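Local coordinates for protein D-xylonate dehydratase (Caulobacter crescentus, PDB 5OYN) that catalyses the dehydration of D-xylonate to 2-dehydro-3-deoxy-D-arabinonate, and of D-gluconate with similar efficiency, using a [2Fe-2S] cluster and magnesium, at residues Asn102-Arg105 and Pro106-Leu110; Ile465-Pro468 and Gly469-Val473. One frame throughout, in Å; residues are numbered along the deposited sequence.

Interaction 1 of 2, residues Asn102-Arg105 and Pro106-Leu110; sequences NCRR and PTAAL. With FES (Fe2/s2 (inorganic) cluster), chain F.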
ATOM      1  N   ASN A 102      21.068 -13.659   5.450  1.00 66.95           N
ATOM      2  CA  ASN A 102      21.028 -15.064   5.051  1.00 65.21           C
ATOM      3  C   ASN A 102      21.530 -15.269   3.621  1.00 70.87           C
ATOM      4  O   ASN A 102      22.228 -16.251   3.345  1.00 75.26           O
ATOM      5  CB  ASN A 102      19.614 -15.618   5.202  1.00 66.19           C
ATOM      6  CG  ASN A 102      19.371 -16.286   6.546  1.00 67.70           C
ATOM      7  OD1 ASN A 102      20.189 -16.208   7.471  1.00 74.85           O
ATOM      8  ND2 ASN A 102      18.229 -16.953   6.659  1.00 67.81           N
ATOM      9  N   CYS A 103      21.203 -14.363   2.695  1.00 61.93           N
ATOM     10  CA  CYS A 103      21.531 -14.582   1.292  1.00 62.69           C
ATOM     11  C   CYS A 103      22.646 -13.697   0.753  1.00 65.76           C
ATOM     12  O   CYS A 103      23.056 -13.889  -0.398  1.00 66.99           O
ATOM     13  CB  CYS A 103      20.294 -14.374   0.408  1.00 65.44           C
ATOM     14  SG  CYS A 103      19.220 -15.798   0.257  1.00 69.13           S
ATOM     15  N   ARG A 104      23.127 -12.723   1.515  1.00 62.38           N
ATOM     16  CA  ARG A 104      24.141 -11.815   0.993  1.00 67.37           C
ATOM     17  C   ARG A 104      25.502 -12.513   0.906  1.00 67.51           C
ATOM     18  O   ARG A 104      25.983 -13.090   1.884  1.00 64.75           O
ATOM     19  CB  ARG A 104      24.230 -10.563   1.860  1.00 63.81           C
ATOM     20  CG  ARG A 104      25.467  -9.753   1.603  1.00 65.49           C
ATOM     21  CD  ARG A 104      25.478  -9.131   0.224  1.00 62.13           C
ATOM     22  NE  ARG A 104      26.299  -7.925   0.228  1.00 64.05           N
ATOM     23  CZ  ARG A 104      27.495  -7.816  -0.344  1.00 64.31           C
ATOM     24  NH1 ARG A 104      28.031  -8.844  -0.988  1.00 63.33           N
ATOM     25  NH2 ARG A 104      28.154  -6.668  -0.272  1.00 64.97           N
ATOM     26  N   ARG A 105      26.123 -12.450  -0.274  1.00 66.46           N
ATOM     27  CA  ARG A 105      27.360 -13.158  -0.553  1.00 65.17           C
ATOM     28  C   ARG A 105      28.391 -12.213  -1.161  1.00 63.55           C
ATOM     29  O   ARG A 105      28.055 -11.404  -2.029  1.00 66.53           O
ATOM     30  CB  ARG A 105      27.094 -14.342  -1.492  1.00 64.73           C
ATOM     31  CG  ARG A 105      26.313 -15.458  -0.805  1.00 66.46           C
ATOM     32  CD  ARG A 105      25.812 -16.490  -1.788  1.00 67.72           C
ATOM     33  NE  ARG A 105      26.905 -17.230  -2.403  1.00 69.57           N
ATOM     34  CZ  ARG A 105      26.743 -18.184  -3.314  1.00 71.49           C
ATOM     35  NH1 ARG A 105      25.525 -18.525  -3.724  1.00 67.26           N
ATOM     36  NH2 ARG A 105      27.805 -18.799  -3.814  1.00 75.08           N
ATOM     37  N   PRO A 106      29.657 -12.285  -0.734  1.00 65.94           N
ATOM     38  CA  PRO A 106      30.283 -13.262   0.170  1.00 65.88           C
ATOM     39  C   PRO A 106      29.783 -13.240   1.622  1.00 60.24           C
ATOM     40  O   PRO A 106      29.739 -14.295   2.231  1.00 65.14           O
ATOM     41  CB  PRO A 106      31.759 -12.873   0.114  1.00 65.43           C
ATOM     42  CG  PRO A 106      31.736 -11.414  -0.158  1.00 65.66           C
ATOM     43  CD  PRO A 106      30.580 -11.194  -1.087  1.00 65.23           C
ATOM     44  N   THR A 107      29.427 -12.077   2.162  1.00 59.38           N
ATOM     45  CA  THR A 107      28.865 -11.990   3.506  1.00 65.81           C
ATOM     46  C   THR A 107      28.204 -10.631   3.667  1.00 67.73           C
ATOM     47  O   THR A 107      28.588  -9.660   3.007  1.00 67.58           O
ATOM     48  CB  THR A 107      29.923 -12.189   4.610  1.00 64.58           C
ATOM     49  OG1 THR A 107      29.361 -11.853   5.889  1.00 64.51           O
ATOM     50  CG2 THR A 107      31.125 -11.310   4.358  1.00 58.18           C
ATOM     51  N   ALA A 108      27.198 -10.571   4.546  1.00 69.96           N
ATOM     52  CA  ALA A 108      26.526  -9.306   4.825  1.00 67.35           C
ATOM     53  C   ALA A 108      27.358  -8.370   5.698  1.00 72.01           C
ATOM     54  O   ALA A 108      26.992  -7.194   5.829  1.00 65.55           O
ATOM     55  CB  ALA A 108      25.170  -9.560   5.480  1.00 64.44           C
ATOM     56  N   ALA A 109      28.459  -8.854   6.295  1.00 65.61           N
ATOM     57  CA  ALA A 109      29.340  -7.958   7.033  1.00 63.22           C
ATOM     58  C   ALA A 109      29.880  -6.850   6.143  1.00 61.48           C
ATOM     59  O   ALA A 109      30.219  -5.768   6.640  1.00 60.89           O
ATOM     60  CB  ALA A 109      30.493  -8.744   7.658  1.00 68.01           C
ATOM     61  N   LEU A 110      29.946  -7.095   4.837  1.00 56.51           N
ATOM     62  CA  LEU A 110      30.424  -6.085   3.907  1.00 60.92           C
ATOM     63  C   LEU A 110      29.519  -4.863   3.881  1.00 62.16           C
ATOM     64  O   LEU A 110      29.964  -3.765   3.530  1.00 61.89           O
ATOM     65  CB  LEU A 110      30.512  -6.686   2.509  1.00 61.94           C
ATOM     66  CG  LEU A 110      31.786  -7.466   2.235  1.00 62.21           C
ATOM     67  CD1 LEU A 110      31.725  -8.077   0.849  1.00 66.15           C
ATOM     68  CD2 LEU A 110      32.950  -6.520   2.361  1.00 59.70           C
TER
HETATM   69 FE1  FES F 602      17.929 -11.439   9.060  1.00 73.53          FE
HETATM   70 FE2  FES F 602      19.036 -13.792  10.658  1.00 79.41          FE
HETATM   71  S1  FES F 602      18.541 -13.490   8.530  1.00 67.11           S
HETATM   72  S2  FES F 602      17.919 -11.969  11.198  1.00 56.24           S

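Interaction 2 of 2, residues Ile465-Pro468 and Gly469-Val473; sequences IGWP and GSAEV. With MG (magnesium ion), chain E.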
ATOM      1  N   ILE A 465      39.585  -8.695   6.065  1.00 61.67           N
ATOM      2  CA  ILE A 465      40.401  -8.525   4.869  1.00 60.45           C
ATOM      3  C   ILE A 465      40.424  -9.798   4.040  1.00 62.35           C
ATOM      4  O   ILE A 465      40.334  -9.750   2.807  1.00 63.17           O
ATOM      5  CB  ILE A 465      41.827  -8.084   5.269  1.00 63.85           C
ATOM      6  CG1 ILE A 465      41.787  -6.832   6.153  1.00 61.83           C
ATOM      7  CG2 ILE A 465      42.687  -7.845   4.042  1.00 53.68           C
ATOM      8  CD1 ILE A 465      41.320  -5.583   5.431  1.00 64.29           C
ATOM      9  N   GLY A 466      40.524 -10.948   4.703  1.00 59.84           N
ATOM     10  CA  GLY A 466      40.729 -12.190   3.978  1.00 66.56           C
ATOM     11  C   GLY A 466      39.548 -12.591   3.111  1.00 73.67           C
ATOM     12  O   GLY A 466      39.731 -13.090   1.994  1.00 72.93           O
ATOM     13  N   TRP A 467      38.317 -12.366   3.603  1.00 71.97           N
ATOM     14  CA  TRP A 467      37.146 -12.977   2.980  1.00 65.92           C
ATOM     15  C   TRP A 467      36.710 -12.309   1.672  1.00 66.06           C
ATOM     16  O   TRP A 467      36.519 -13.015   0.667  1.00 66.03           O
ATOM     17  CB  TRP A 467      35.993 -13.009   3.980  1.00 65.30           C
ATOM     18  CG  TRP A 467      34.923 -13.992   3.602  1.00 70.04           C
ATOM     19  CD1 TRP A 467      33.704 -13.707   3.061  1.00 66.93           C
ATOM     20  CD2 TRP A 467      34.983 -15.418   3.721  1.00 69.99           C
ATOM     21  NE1 TRP A 467      33.003 -14.863   2.840  1.00 66.83           N
ATOM     22  CE2 TRP A 467      33.764 -15.929   3.237  1.00 69.84           C
ATOM     23  CE3 TRP A 467      35.948 -16.311   4.189  1.00 69.84           C
ATOM     24  CZ2 TRP A 467      33.481 -17.295   3.213  1.00 72.13           C
ATOM     25  CZ3 TRP A 467      35.664 -17.670   4.167  1.00 75.13           C
ATOM     26  CH2 TRP A 467      34.442 -18.147   3.679  1.00 71.92           C
ATOM     27  N   PRO A 468      36.523 -10.971   1.615  1.00 60.97           N
ATOM     28  CA  PRO A 468      36.600  -9.879   2.596  1.00 59.33           C
ATOM     29  C   PRO A 468      35.301  -9.680   3.344  1.00 62.28           C
ATOM     30  O   PRO A 468      34.305 -10.281   2.961  1.00 60.22           O
ATOM     31  CB  PRO A 468      36.902  -8.660   1.741  1.00 60.62           C
ATOM     32  CG  PRO A 468      36.260  -8.961   0.428  1.00 60.87           C
ATOM     33  CD  PRO A 468      36.244 -10.460   0.261  1.00 62.70           C
ATOM     34  N   GLY A 469      35.309  -8.831   4.374  1.00 67.28           N
ATOM     35  CA  GLY A 469      34.228  -8.774   5.345  1.00 58.18           C
ATOM     36  C   GLY A 469      34.224 -10.073   6.114  1.00 59.57           C
ATOM     37  O   GLY A 469      34.215 -11.133   5.496  1.00 66.19           O
ATOM     38  N   SER A 470      34.274 -10.040   7.437  1.00 60.76           N
ATOM     39  CA  SER A 470      34.396 -11.297   8.167  1.00 59.66           C
ATOM     40  C   SER A 470      33.186 -12.185   7.891  1.00 64.05           C
ATOM     41  O   SER A 470      32.097 -11.698   7.576  1.00 62.85           O
ATOM     42  CB  SER A 470      34.538 -11.014   9.657  1.00 63.11           C
ATOM     43  OG  SER A 470      33.758  -9.878  10.012  1.00 71.46           O
ATOM     44  N   ALA A 471      33.381 -13.500   7.995  1.00 59.37           N
ATOM     45  CA  ALA A 471      32.362 -14.467   7.615  1.00 55.19           C
ATOM     46  C   ALA A 471      32.001 -15.396   8.770  1.00 66.23           C
ATOM     47  O   ALA A 471      32.843 -15.738   9.609  1.00 69.24           O
ATOM     48  CB  ALA A 471      32.814 -15.301   6.418  1.00 59.39           C
ATOM     49  N   GLU A 472      30.732 -15.813   8.795  1.00 66.95           N
ATOM     50  CA  GLU A 472      30.204 -16.706   9.827  1.00 63.06           C
ATOM     51  C   GLU A 472      30.515 -18.141   9.426  1.00 61.27           C
ATOM     52  O   GLU A 472      29.651 -18.876   8.948  1.00 70.19           O
ATOM     53  CB  GLU A 472      28.700 -16.512  10.007  1.00 63.65           C
ATOM     54  CG  GLU A 472      28.278 -15.154  10.582  1.00 64.94           C
ATOM     55  CD  GLU A 472      26.747 -14.967  10.668  1.00 73.74           C
ATOM     56  OE1 GLU A 472      25.951 -15.771  10.120  1.00 73.54           O
ATOM     57  OE2 GLU A 472      26.340 -13.943  11.310  1.00 74.35           O
ATOM     58  N   VAL A 473      31.772 -18.548   9.621  1.00 63.04           N
ATOM     59  CA  VAL A 473      32.205 -19.888   9.205  1.00 67.12           C
ATOM     60  C   VAL A 473      32.975 -20.657  10.281  1.00 65.34           C
ATOM     61  O   VAL A 473      33.543 -21.721  10.001  1.00 62.99           O
ATOM     62  CB  VAL A 473      33.061 -19.814   7.923  1.00 65.07           C
ATOM     63  CG1 VAL A 473      32.225 -19.352   6.733  1.00 65.54           C
ATOM     64  CG2 VAL A 473      34.283 -18.928   8.138  1.00 58.56           C
TER
HETATM   65 MG    MG E 601      24.569 -12.836  11.268  1.00 79.46          MG
HETATM   66  O   HOH W   1      24.020 -13.946  13.044  1.00 56.29           O

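Interaction 1 of 2, residues Asn102-Arg105 and Pro106-Leu110
Arg104 lies against the turn Pro106-Leu110, touching Ala108 and Thr107 with its CG and Pro106 and Leu110 with its two terminal nitrogens. Its CG lies anti to the backbone N (chi1 165°), and the chain bends at the second torsion (67°), which brings the aliphatic part against the turn and lays the guanidinium along it between Pro106 and Leu110. Arg104 CG rests 3.4 Å from Ala108 CA, and the small Ala108 side chain suits this spot because it lets the arginine methylenes pass close by. The carbonyl O of Thr107 sits over the centre of one guanidinium face, 3.9 Å above the plane, so it faces the cation without using an N-H. Arg104 NH1 lies alongside Pro106, 3.5 Å from its CD, and makes a weak hydrogen bond to Arg105 O (2.8 Å); Arg104 NH2 stands 3.6 Å from Leu110 CB, where the leucine side chain crosses the arginine at about a right angle. The stronger grip on the charge comes from carboxylates: Asp111 bridges to NE, and Glu121 of the second subunit to NH2. The polar end of Arg105 is held by the second subunit: NE bonds to Arg597 O and NH2 pairs with Asp22, both of that subunit. A cis peptide bond, for which proline is the natural choice, reverses the chain before Pro106. Thr107 OG1 then accepts from Ala109 N at 3.2 Å in a nearly straight bond (172°), a capping bond at the turn that leads into helix 109-125. Before the turn, Asn102 OD1 touches sulfur S1 of the cluster at 3.4 Å. The whole connects strand 90-95, at one edge of the four-stranded parallel sheet, to helix 109-125, as in an alpha/beta fold, with the cofactor beside the loop.

Interaction 2 of 2, residues Ile465-Pro468 and Gly469-Val473
Ala471 and Trp467 meet through a CH-pi contact: the methyl CB stands over the face of the indole, 3.4 Å from the centroid of the five-membered ring and only 12° off its normal. A chi1 of -161° sets the indole opposite the backbone N and forward along the chain to receive that methyl. Arg597 of the second subunit adds a cation-pi contact with the indole. Apolar contact continues at the six-membered ring, where Trp467 CH2, a ring carbon, lies 4.0 Å from Val473 CG1. With a serine in place of Trp467, Ala471 and Val473 would probably lose their apolar partner and Pro106 O its weak hydrogen bond from NE1. Backbone form sets the turn: the peptide before Pro468 is cis, and Gly469 takes a positive phi (67°), a conformation that favours glycine. Metal binding is the third kind. The CB of Glu472, centre of an inverse gamma turn, points away from 465-468, and the extended chain beyond it carries Glu472 OE2 to the magnesium at 2.1 Å, alongside Glu101, Asp138, the carboxylated Lys139 and a water. Within the loop joining strand 455-460 to helix 480-484, Trp467 and Val473 pack on Ser437 of helix 436-443, and Pro468 on helix 564-572.

From the N terminus, the chain first meets interaction 1, a tight local turn between strand 90-95 and helix 109-125 in the N-terminal family region. Some 350 residues later, in the C-terminal family region, interaction 2 forms a second local turn after strand 455-460. The two follow in series, neither enclosing nor crossing the other, yet they lie about 9 Å apart, centre to centre, and they touch. Thr107 OG1 and Ser470 O form a probable hydrogen bond (3.2 Å), and Thr107 CG2 packs on Gly469 O. The two regions thus join beside the active site, interaction 1 contributing to the cluster pocket and interaction 2 to the magnesium site, and both also contact the second subunit.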